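Side-chain contacts in Syntaxin1 (Monosiga brevicollis, PDB 2XHE), which probably acts as a SNAP receptor (SNARE) that binds other SNARE proteins in membrane transport: residues R96-A99 / L100-I104; D214-K217 / D218-L222; E228-E231 / M232-M236. All coordinates share one frame; numbering follows the deposited sequence.

Contact 1 (R96-A99 / L100-I104)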
loop_
_atom_site.group_PDB
_atom_site.type_symbol
_atom_site.label_atom_id
_atom_site.label_comp_id
_atom_site.label_asym_id
_atom_site.label_seq_id
_atom_site.Cartn_x
_atom_site.Cartn_y
_atom_site.Cartn_z
ATOM N N ARG B 96 2.061 -36.221 13.962
ATOM C CA ARG B 96 2.897 -35.842 12.833
ATOM C C ARG B 96 2.984 -34.321 12.717
ATOM O O ARG B 96 4.072 -33.754 12.605
ATOM C CB ARG B 96 2.390 -36.455 11.530
ATOM C CG ARG B 96 3.369 -36.265 10.371
ATOM C CD ARG B 96 3.469 -37.503 9.494
ATOM N NE ARG B 96 2.166 -38.142 9.335
ATOM C CZ ARG B 96 1.168 -37.631 8.616
ATOM N NH1 ARG B 96 1.323 -36.456 7.980
ATOM N NH2 ARG B 96 0.010 -38.292 8.540
ATOM N N ILE B 97 1.826 -33.670 12.753
ATOM C CA ILE B 97 1.748 -32.221 12.724
ATOM C C ILE B 97 2.639 -31.647 13.812
ATOM O O ILE B 97 3.281 -30.618 13.632
ATOM C CB ILE B 97 0.303 -31.747 12.911
ATOM C CG1 ILE B 97 -0.543 -32.234 11.733
ATOM C CG2 ILE B 97 0.247 -30.207 13.065
ATOM C CD1 ILE B 97 -1.968 -31.764 11.735
ATOM N N SER B 98 2.682 -32.337 14.939
ATOM C CA SER B 98 3.540 -31.954 16.042
ATOM C C SER B 98 5.027 -32.195 15.732
ATOM O O SER B 98 5.857 -31.305 15.911
ATOM C CB SER B 98 3.101 -32.696 17.305
ATOM O OG SER B 98 4.096 -32.639 18.305
ATOM N N ALA B 99 5.357 -33.395 15.259
ATOM C CA ALA B 99 6.733 -33.729 14.890
ATOM C C ALA B 99 7.270 -32.805 13.789
ATOM O O ALA B 99 8.440 -32.409 13.810
ATOM C CB ALA B 99 6.825 -35.184 14.466
ATOM N N LEU B 100 6.405 -32.477 12.829
ATOM C CA LEU B 100 6.722 -31.516 11.781
ATOM C C LEU B 100 6.870 -30.109 12.356
ATOM O O LEU B 100 7.773 -29.361 11.977
ATOM C CB LEU B 100 5.639 -31.530 10.707
ATOM C CG LEU B 100 5.773 -32.667 9.693
ATOM C CD1 LEU B 100 4.616 -32.685 8.716
ATOM C CD2 LEU B 100 7.074 -32.500 8.963
ATOM N N GLY B 101 5.977 -29.760 13.277
ATOM C CA GLY B 101 6.063 -28.505 13.996
ATOM C C GLY B 101 7.393 -28.304 14.707
ATOM O O GLY B 101 8.054 -27.286 14.511
ATOM N N ASN B 102 7.788 -29.268 15.531
ATOM C CA ASN B 102 9.028 -29.156 16.290
ATOM C C ASN B 102 10.273 -29.054 15.419
ATOM O O ASN B 102 11.235 -28.378 15.782
ATOM C CB ASN B 102 9.158 -30.301 17.297
ATOM C CG ASN B 102 8.159 -30.182 18.432
ATOM O OD1 ASN B 102 7.392 -31.107 18.699
ATOM N ND2 ASN B 102 8.148 -29.026 19.096
ATOM N N LYS B 103 10.261 -29.720 14.271
ATOM C CA LYS B 103 11.400 -29.635 13.373
ATOM C C LYS B 103 11.486 -28.212 12.839
ATOM O O LYS B 103 12.543 -27.590 12.879
ATOM C CB LYS B 103 11.282 -30.647 12.227
ATOM C CG LYS B 103 12.549 -31.493 11.984
ATOM C CD LYS B 103 13.707 -30.674 11.440
ATOM C CE LYS B 103 15.031 -31.047 12.107
ATOM N NZ LYS B 103 15.505 -32.414 11.759
ATOM N N ILE B 104 10.359 -27.705 12.348
ATOM C CA ILE B 104 10.277 -26.336 11.846
ATOM C C ILE B 104 10.786 -25.357 12.893
ATOM O O ILE B 104 11.543 -24.434 12.581
ATOM C CB ILE B 104 8.828 -25.945 11.477
ATOM C CG1 ILE B 104 8.456 -26.500 10.101
ATOM C CG2 ILE B 104 8.676 -24.446 11.471
ATOM C CD1 ILE B 104 6.966 -26.693 9.897
#
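Leu100 N donates to Arg96 O at 2.7 Å, the first of four successive i to i+4 hydrogen bonds that make residues 96-104 one uninterrupted piece of alpha-helix. The bond is nearly straight, with an N-H...O angle of 171°. Asn102 N meets Ser98 O in much the same way, at 2.8 Å. Gly101 N and Lys103 N instead approach the carbonyls of Ile97 and Ala99 from above the carbonyl plane, and the Lys103 bond is the longest of the set, 3.3 Å from N to Ala99 O. Arg96 and Leu100 lie side by side and point the same way, Arg96 CG standing 4.1 Å from Leu100 CD1. The leucine branch is swung back toward the preceding turn because CG sits beside the backbone N (chi1 -81°), which lays CG 3.5 Å from Arg96 O. Arg96 gives only its aliphatic part to this touch; its chain bends at chi2 and chi3 before reaching the guanidinium. Both segments belong to helix 80-116, the second in sequence of the three helices of the N-terminal bundle of syntaxins. Ile97 and Ile104 are buried on its inner side: Ile97 packs on Ala63 and Val67 of helix 44-72 and on Tyr154 of helix 131-171, while Ile104 reaches Asn56 and Phe147. Leu100 also touches Asn56 of helix 44-72. Gly101, buried as well, adds no side chain. Farther round the helix, Ser98 and Asn102 line up one turn apart, and Lys103 brings CB to 3.7 Å from Ala99 O before its bent chain leads away.

Contact 2 (D214-K217 / D218-L222)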
loop_
_atom_site.group_PDB
_atom_site.type_symbol
_atom_site.label_atom_id
_atom_site.label_comp_id
_atom_site.label_asym_id
_atom_site.label_seq_id
_atom_site.Cartn_x
_atom_site.Cartn_y
_atom_site.Cartn_z
ATOM N N ASP B 214 -14.769 -41.853 26.955
ATOM C CA ASP B 214 -13.659 -41.653 26.030
ATOM C C ASP B 214 -13.555 -40.206 25.555
ATOM O O ASP B 214 -12.458 -39.717 25.284
ATOM C CB ASP B 214 -13.775 -42.593 24.824
ATOM C CG ASP B 214 -13.493 -44.041 25.178
ATOM O OD1 ASP B 214 -13.577 -44.394 26.376
ATOM O OD2 ASP B 214 -13.188 -44.827 24.255
ATOM N N ARG B 215 -14.693 -39.523 25.448
ATOM C CA ARG B 215 -14.687 -38.127 25.020
ATOM C C ARG B 215 -13.871 -37.256 25.967
ATOM O O ARG B 215 -13.339 -36.228 25.555
ATOM C CB ARG B 215 -16.108 -37.575 24.853
ATOM C CG ARG B 215 -16.818 -38.087 23.609
ATOM C CD ARG B 215 -15.951 -37.900 22.372
ATOM N NE ARG B 215 -16.320 -38.805 21.285
ATOM C CZ ARG B 215 -17.081 -38.470 20.246
ATOM N NH1 ARG B 215 -17.566 -37.240 20.142
ATOM N NH2 ARG B 215 -17.357 -39.365 19.309
ATOM N N HIS B 216 -13.765 -37.667 27.229
ATOM C CA HIS B 216 -12.912 -36.962 28.185
ATOM C C HIS B 216 -11.453 -37.067 27.762
ATOM O O HIS B 216 -10.737 -36.066 27.721
ATOM C CB HIS B 216 -13.086 -37.504 29.610
ATOM C CG HIS B 216 -12.141 -36.900 30.608
ATOM N ND1 HIS B 216 -12.354 -35.666 31.184
ATOM C CD2 HIS B 216 -10.982 -37.365 31.133
ATOM C CE1 HIS B 216 -11.366 -35.394 32.018
ATOM N NE2 HIS B 216 -10.520 -36.408 32.006
ATOM N N LYS B 217 -11.018 -38.286 27.453
ATOM C CA LYS B 217 -9.664 -38.510 26.963
ATOM C C LYS B 217 -9.450 -37.744 25.660
ATOM O O LYS B 217 -8.318 -37.433 25.289
ATOM C CB LYS B 217 -9.395 -40.007 26.751
ATOM C CG LYS B 217 -9.288 -40.827 28.032
ATOM C CD LYS B 217 -10.592 -41.542 28.360
ATOM C CE LYS B 217 -10.380 -42.603 29.443
ATOM N NZ LYS B 217 -11.541 -43.535 29.614
ATOM N N ASP B 218 -10.550 -37.441 24.976
ATOM C CA ASP B 218 -10.499 -36.745 23.696
ATOM C C ASP B 218 -10.464 -35.226 23.873
ATOM O O ASP B 218 -9.903 -34.511 23.041
ATOM C CB ASP B 218 -11.685 -37.152 22.814
ATOM C CG ASP B 218 -11.511 -38.530 22.187
ATOM O OD1 ASP B 218 -10.358 -39.004 22.078
ATOM O OD2 ASP B 218 -12.532 -39.134 21.793
ATOM N N ILE B 219 -11.065 -34.737 24.954
ATOM C CA ILE B 219 -11.055 -33.310 25.256
ATOM C C ILE B 219 -9.702 -32.868 25.808
ATOM O O ILE B 219 -9.180 -31.825 25.422
ATOM C CB ILE B 219 -12.189 -32.910 26.239
ATOM C CG1 ILE B 219 -13.439 -32.469 25.472
ATOM C CG2 ILE B 219 -11.738 -31.784 27.171
ATOM C CD1 ILE B 219 -13.918 -33.468 24.453
ATOM N N GLN B 220 -9.132 -33.663 26.704
ATOM C CA GLN B 220 -7.850 -33.319 27.303
ATOM C C GLN B 220 -6.705 -33.476 26.299
ATOM O O GLN B 220 -5.595 -32.997 26.535
ATOM C CB GLN B 220 -7.599 -34.169 28.548
ATOM C CG GLN B 220 -7.492 -35.659 28.253
ATOM C CD GLN B 220 -7.519 -36.513 29.508
ATOM O OE1 GLN B 220 -7.994 -36.080 30.562
ATOM N NE2 GLN B 220 -7.017 -37.741 29.396
ATOM N N GLN B 221 -6.968 -34.156 25.185
ATOM C CA GLN B 221 -6.007 -34.199 24.083
ATOM C C GLN B 221 -5.926 -32.805 23.465
ATOM O O GLN B 221 -4.869 -32.169 23.452
ATOM C CB GLN B 221 -6.419 -35.229 23.022
ATOM C CG GLN B 221 -5.791 -36.620 23.176
ATOM C CD GLN B 221 -4.432 -36.746 22.497
ATOM O OE1 GLN B 221 -3.475 -36.067 22.868
ATOM N NE2 GLN B 221 -4.344 -37.625 21.502
ATOM N N LEU B 222 -7.064 -32.332 22.967
ATOM C CA LEU B 222 -7.180 -30.994 22.414
ATOM C C LEU B 222 -6.630 -29.936 23.366
ATOM O O LEU B 222 -6.293 -28.831 22.947
ATOM C CB LEU B 222 -8.641 -30.690 22.097
ATOM C CG LEU B 222 -9.300 -31.708 21.174
ATOM C CD1 LEU B 222 -10.673 -31.229 20.762
ATOM C CD2 LEU B 222 -8.432 -31.935 19.956
#
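Arg215 and Asp218, one turn apart, carry the ionic part of this contact. Arg215 NE lies 3.8 Å from Asp218 OD2, a long salt bridge in which the oxygen stands well out of the guanidinium plane. The two planes are 49° apart, and no N-H points at the carboxylate, so the attraction is one of charge alone. Arg215 NH2 donates a hydrogen bond to Ser74 O, while Asp218 OD1 has a weak one from Asn87 ND2 and Asp214 OD2 a weak, long ion pair with Arg83. Within the first turn Lys217 NZ also keeps a long salt bridge, 3.9 Å, to Asp214 OD1. Among the backbone bonds, Gln220 N to His216 O is nearly straight, at 3.1 Å. Asp218 N is weakly shared between the carbonyls of Asp214 and Arg215, and Ile219 N adds to its bond with Arg215 O a weak one to His216 O, a mixture of i+3 and i+4 bonding. This helix lies in the T-SNARE coiled-coil homology region and packs along helices 80-116 and 131-171 through Arg215, Ile219 and Leu222. Polar packing and van der Waals touch come from Gln220. Its CG lies between the backbone N and the carbonyl carbon (chi1 63°), turning the extended chain back along the helix until OE1 is 2.9 Å from His216 NE2. Imidazole and amide are inclined at 65°, and the angle is poor for a hydrogen bond. Gln220 NE2 lies 4.1 Å from Lys217 CG, the two side chains running side by side. Were Gln220 shortened to an alanine, the His216 ring would lose the amide lying against it and is likely to be freer to turn. The buried Arg215-Asp218 pair thus attracts without a directed bond, its orientation probably set by Ser74 and, weakly, Asn87.

Contact 3 (E228-E231 / M232-M236)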
loop_
_atom_site.group_PDB
_atom_site.type_symbol
_atom_site.label_atom_id
_atom_site.label_comp_id
_atom_site.label_asym_id
_atom_site.label_seq_id
_atom_site.Cartn_x
_atom_site.Cartn_y
_atom_site.Cartn_z
ATOM N N GLU B 228 0.656 -26.926 23.892
ATOM C CA GLU B 228 1.867 -26.967 23.076
ATOM C C GLU B 228 1.906 -25.738 22.167
ATOM O O GLU B 228 2.901 -25.009 22.112
ATOM C CB GLU B 228 1.896 -28.243 22.221
ATOM C CG GLU B 228 2.776 -29.374 22.747
ATOM C CD GLU B 228 2.186 -30.087 23.957
ATOM O OE1 GLU B 228 1.610 -29.409 24.834
ATOM O OE2 GLU B 228 2.312 -31.330 24.036
ATOM N N LEU B 229 0.805 -25.527 21.455
ATOM C CA LEU B 229 0.640 -24.380 20.578
ATOM C C LEU B 229 0.886 -23.062 21.304
ATOM O O LEU B 229 1.714 -22.258 20.869
ATOM C CB LEU B 229 -0.765 -24.385 19.991
ATOM C CG LEU B 229 -0.998 -25.510 18.990
ATOM C CD1 LEU B 229 -2.422 -25.457 18.463
ATOM C CD2 LEU B 229 0.026 -25.423 17.854
ATOM N N HIS B 230 0.161 -22.845 22.402
ATOM C CA HIS B 230 0.385 -21.671 23.240
ATOM C C HIS B 230 1.856 -21.487 23.587
ATOM O O HIS B 230 2.421 -20.413 23.383
ATOM C CB HIS B 230 -0.435 -21.743 24.524
ATOM C CG HIS B 230 -0.204 -20.586 25.443
ATOM N ND1 HIS B 230 -1.070 -19.519 25.524
ATOM C CD2 HIS B 230 0.811 -20.317 26.298
ATOM C CE1 HIS B 230 -0.604 -18.645 26.399
ATOM N NE2 HIS B 230 0.537 -19.105 26.881
ATOM N N GLU B 231 2.470 -22.531 24.125
ATOM C CA GLU B 231 3.879 -22.476 24.458
ATOM C C GLU B 231 4.660 -22.032 23.236
ATOM O O GLU B 231 5.567 -21.207 23.334
ATOM C CB GLU B 231 4.381 -23.842 24.931
ATOM C CG GLU B 231 5.868 -23.867 25.260
ATOM C CD GLU B 231 6.558 -25.110 24.727
ATOM O OE1 GLU B 231 6.604 -26.129 25.454
ATOM O OE2 GLU B 231 7.056 -25.065 23.579
ATOM N N MET B 232 4.302 -22.581 22.083
ATOM C CA MET B 232 5.020 -22.277 20.847
ATOM C C MET B 232 4.818 -20.816 20.437
ATOM O O MET B 232 5.780 -20.061 20.259
ATOM C CB MET B 232 4.573 -23.223 19.728
ATOM C CG MET B 232 5.302 -23.030 18.404
ATOM S SD MET B 232 4.622 -21.698 17.397
ATOM C CE MET B 232 2.987 -22.332 17.035
ATOM N N PHE B 233 3.555 -20.426 20.293
ATOM C CA PHE B 233 3.215 -19.056 19.957
ATOM C C PHE B 233 3.937 -18.080 20.876
ATOM O O PHE B 233 4.353 -17.001 20.445
ATOM C CB PHE B 233 1.705 -18.837 20.038
ATOM C CG PHE B 233 0.930 -19.479 18.916
ATOM C CD1 PHE B 233 1.307 -19.299 17.594
ATOM C CD2 PHE B 233 -0.201 -20.229 19.184
ATOM C CE1 PHE B 233 0.582 -19.867 16.569
ATOM C CE2 PHE B 233 -0.925 -20.793 18.170
ATOM C CZ PHE B 233 -0.529 -20.619 16.858
ATOM N N THR B 234 4.096 -18.459 22.138
ATOM C CA THR B 234 4.716 -17.557 23.099
ATOM C C THR B 234 6.148 -17.173 22.709
ATOM O O THR B 234 6.440 -15.995 22.484
ATOM C CB THR B 234 4.672 -18.107 24.533
ATOM O OG1 THR B 234 3.308 -18.305 24.933
ATOM C CG2 THR B 234 5.324 -17.128 25.476
ATOM N N ASP B 235 7.041 -18.151 22.616
ATOM C CA ASP B 235 8.415 -17.833 22.240
ATOM C C ASP B 235 8.562 -17.546 20.741
ATOM O O ASP B 235 9.638 -17.151 20.294
ATOM C CB ASP B 235 9.410 -18.906 22.709
ATOM C CG ASP B 235 9.392 -20.140 21.840
ATOM O OD1 ASP B 235 8.485 -20.979 22.025
ATOM O OD2 ASP B 235 10.293 -20.278 20.982
ATOM N N MET B 236 7.492 -17.730 19.968
ATOM C CA MET B 236 7.526 -17.336 18.559
ATOM C C MET B 236 7.239 -15.848 18.425
ATOM O O MET B 236 7.771 -15.180 17.537
ATOM C CB MET B 236 6.549 -18.147 17.700
ATOM C CG MET B 236 6.997 -19.587 17.356
ATOM S SD MET B 236 8.628 -19.839 16.579
ATOM C CE MET B 236 8.617 -18.572 15.296
#
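Thr234 reaches back one turn to His230, whose carbonyl oxygen accepts two bonds from it. The hydroxyl donates, OG1 to His230 O being 2.8 Å, and the amide does too, N to the same oxygen at 2.9 Å. With OG1 beside the backbone N (chi1 -60°), the hydroxyl swings over the preceding turn and meets the carbonyl from above its plane, 42° out of it. The imidazole of His230 crosses the threonine at a slant, with CD2 3.5 Å from OG1. On the buried flank Phe233 lays its ring back along the helix, CE2 4.0 Å from Leu229 CB. Met232 covers one face of that ring: its bent chain carries CE 3.4 Å above the ring plane, displaced toward the rim. The same methyl is 4.4 Å from Leu229 CD2, closing a small apolar group. Backbone bonds hold these side chains in step, nearly straight from Phe233 N to Leu229 O, weak and long from Asp235 N to Glu231 O. Farther out, Leu229 packs on Tyr154 and Asn155 and Met232 on Met151, all of helix 131-171, while a chain of another protein packs against His230, Phe233 and Thr234, an arrangement consistent with a closed syntaxin held by a partner. Along a further edge Glu231 OE2 and Asp235 OD1 approach to 4.6 Å, and both form salt bridges with Arg105 NH1 of helix 80-116. One arginine serving two acids probably offsets their mutual repulsion, so that charge ties the SNARE helix to the bundle beside its apolar seam.

In the fold
Each contact is local to consecutive turns of one helix, so none closes a long loop, and in chain order the three run in series without nesting or crossing. Contact 1 comes first, midway along helix 80-116, with neighbours on helices 44-72 and 131-171. The chain then passes through helix 131-171 and an unmodelled stretch before contact 2, on helix 214-237. Contact 3 follows farther along that helix. Their centres lie about 21 Å apart for contacts 2 and 3, and about 13 Å for contacts 1 and 3. Contacts 2 and 3 both dock the SNARE-region helix onto helices 80-116 and 131-171; contact 3 also meets another protein.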